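Side-chain contact in ArCE4A (Arthrobacter sp. AW19M34-1, PDB 5LFZ), which is a metal-binding deacetylase of carbohydrate esterase family 4 that probably removes acetyl groups from N-acetylglucosamine polymers such as chitin: residues W148-D152 / P153-V157. Residues are numbered along the deposited sequence; the frame is centred on the assembly and turned at random.
Sequences WKHHD and PQKTV
Asp152 is the N-cap of helix 153-163, its side chain capping the backbone N of Lys155, just after the short helix 147-150 in the NodB-homology domain of this deacetylase. As N-cap residues commonly do, Asp152 turns its carboxylate back onto the first turn: OD1 accepts from Lys155 N at 2.8 Å, met on the anti side of the carboxylate and 17° out of its plane. With CG anti to the backbone N (chi1 -177°), the acid lies beside its own carbonyl carbon, facing the new helix. The other oxygen, OD2, takes a hydrogen from a water that in turn accepts from Gln154 N, so solvent links the carboxylate to the amide before that of Lys155. The carbonyl of Asp152 is gripped twice by Thr156: N donates to O at 3.0 Å, beginning the helical bonding, while OG1 donates to the same O at 2.8 Å from well above the carbonyl plane.

His150 ties the preceding helix to this cap. Its ND1 receives Asp152 N at 3.0 Å, the donor almost exactly in the ring plane, and its NE2 is hydrogen-bonded to Thr145 O; bonds at both nitrogens would help fix the rotation of the imidazole. Lys155, extended beyond CG, runs obliquely over one face of that ring in a CH-pi contact, CG lying 3.8 Å from the ring centroid. Thr156 OG1 sits at the edge of the ring, near its plane, 3.4 Å from His150 CE1.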
# COMPACT_ATOMS: atom_id res chain seq x y z
N TRP A 148 13.33 1.28 -2.64
CA TRP A 148 13.65 2.60 -2.09
C TRP A 148 15.16 2.83 -2.01
O TRP A 148 15.61 3.98 -1.91
CB TRP A 148 13.01 2.77 -0.71
CG TRP A 148 13.40 1.68 0.25
CD1 TRP A 148 12.87 0.43 0.32
CD2 TRP A 148 14.39 1.76 1.28
NE1 TRP A 148 13.49 -0.29 1.32
CE2 TRP A 148 14.42 0.51 1.93
CE3 TRP A 148 15.26 2.77 1.72
CZ2 TRP A 148 15.28 0.24 2.99
CZ3 TRP A 148 16.11 2.50 2.77
CH2 TRP A 148 16.12 1.24 3.40
N LYS A 149 15.94 1.76 -2.04
CA LYS A 149 17.40 1.89 -2.04
C LYS A 149 18.01 1.75 -3.43
O LYS A 149 18.87 2.55 -3.81
CB LYS A 149 18.07 0.87 -1.11
CG LYS A 149 18.01 1.21 0.36
N HIS A 150 17.61 0.73 -4.18
CA HIS A 150 18.32 0.43 -5.42
C HIS A 150 17.65 0.97 -6.67
O HIS A 150 18.30 1.11 -7.70
CB HIS A 150 18.54 -1.09 -5.56
CG HIS A 150 17.29 -1.91 -5.42
ND1 HIS A 150 16.26 -1.88 -6.34
CD2 HIS A 150 16.94 -2.83 -4.49
CE1 HIS A 150 15.31 -2.72 -5.96
NE2 HIS A 150 15.70 -3.31 -4.85
N HIS A 151 16.35 1.29 -6.59
CA HIS A 151 15.61 1.83 -7.72
C HIS A 151 15.79 1.01 -8.99
O HIS A 151 15.86 1.56 -10.09
CB HIS A 151 16.03 3.28 -8.00
CG HIS A 151 15.98 4.17 -6.80
ND1 HIS A 151 14.82 4.78 -6.38
CD2 HIS A 151 16.95 4.56 -5.95
CE1 HIS A 151 15.08 5.51 -5.31
NE2 HIS A 151 16.36 5.40 -5.02
N ASP A 152 15.87 -0.31 -8.84
CA ASP A 152 16.14 -1.20 -9.96
C ASP A 152 14.94 -2.10 -10.20
O ASP A 152 14.56 -2.88 -9.33
CB ASP A 152 17.39 -2.04 -9.69
CG ASP A 152 17.76 -2.93 -10.86
OD1 ASP A 152 17.45 -4.14 -10.83
OD2 ASP A 152 18.35 -2.41 -11.83
N PRO A 153 14.34 -2.01 -11.40
CA PRO A 153 13.11 -2.77 -11.64
C PRO A 153 13.29 -4.28 -11.59
O PRO A 153 12.44 -4.97 -11.04
CB PRO A 153 12.69 -2.31 -13.05
CG PRO A 153 13.92 -1.74 -13.67
CD PRO A 153 14.73 -1.17 -12.54
N GLN A 154 14.39 -4.80 -12.12
CA GLN A 154 14.56 -6.24 -12.13
C GLN A 154 14.83 -6.79 -10.73
O GLN A 154 14.36 -7.87 -10.38
CB GLN A 154 15.68 -6.65 -13.08
CG GLN A 154 15.76 -8.14 -13.31
CD GLN A 154 14.53 -8.69 -14.01
OE1 GLN A 154 14.04 -8.11 -14.97
NE2 GLN A 154 14.03 -9.82 -13.52
N LYS A 155 15.59 -6.06 -9.93
CA LYS A 155 15.84 -6.50 -8.56
C LYS A 155 14.54 -6.46 -7.75
O LYS A 155 14.31 -7.32 -6.90
CB LYS A 155 16.91 -5.64 -7.90
CG LYS A 155 17.22 -6.03 -6.46
CD LYS A 155 18.58 -5.51 -6.03
CE LYS A 155 18.90 -5.94 -4.61
NZ LYS A 155 20.31 -5.60 -4.24
N THR A 156 13.69 -5.47 -8.02
CA THR A 156 12.38 -5.39 -7.40
C THR A 156 11.59 -6.66 -7.70
O THR A 156 11.05 -7.30 -6.80
CB THR A 156 11.60 -4.16 -7.88
OG1 THR A 156 12.35 -2.98 -7.58
CG2 THR A 156 10.23 -4.08 -7.20
N VAL A 157 11.55 -7.04 -8.98
CA VAL A 157 10.86 -8.26 -9.39
C VAL A 157 11.46 -9.49 -8.72
O VAL A 157 10.74 -10.34 -8.20
CB VAL A 157 10.92 -8.43 -10.92
CG1 VAL A 157 10.39 -9.79 -11.32
CG2 VAL A 157 10.15 -7.32 -11.62
O HOH W 1 16.89 -3.50 -13.78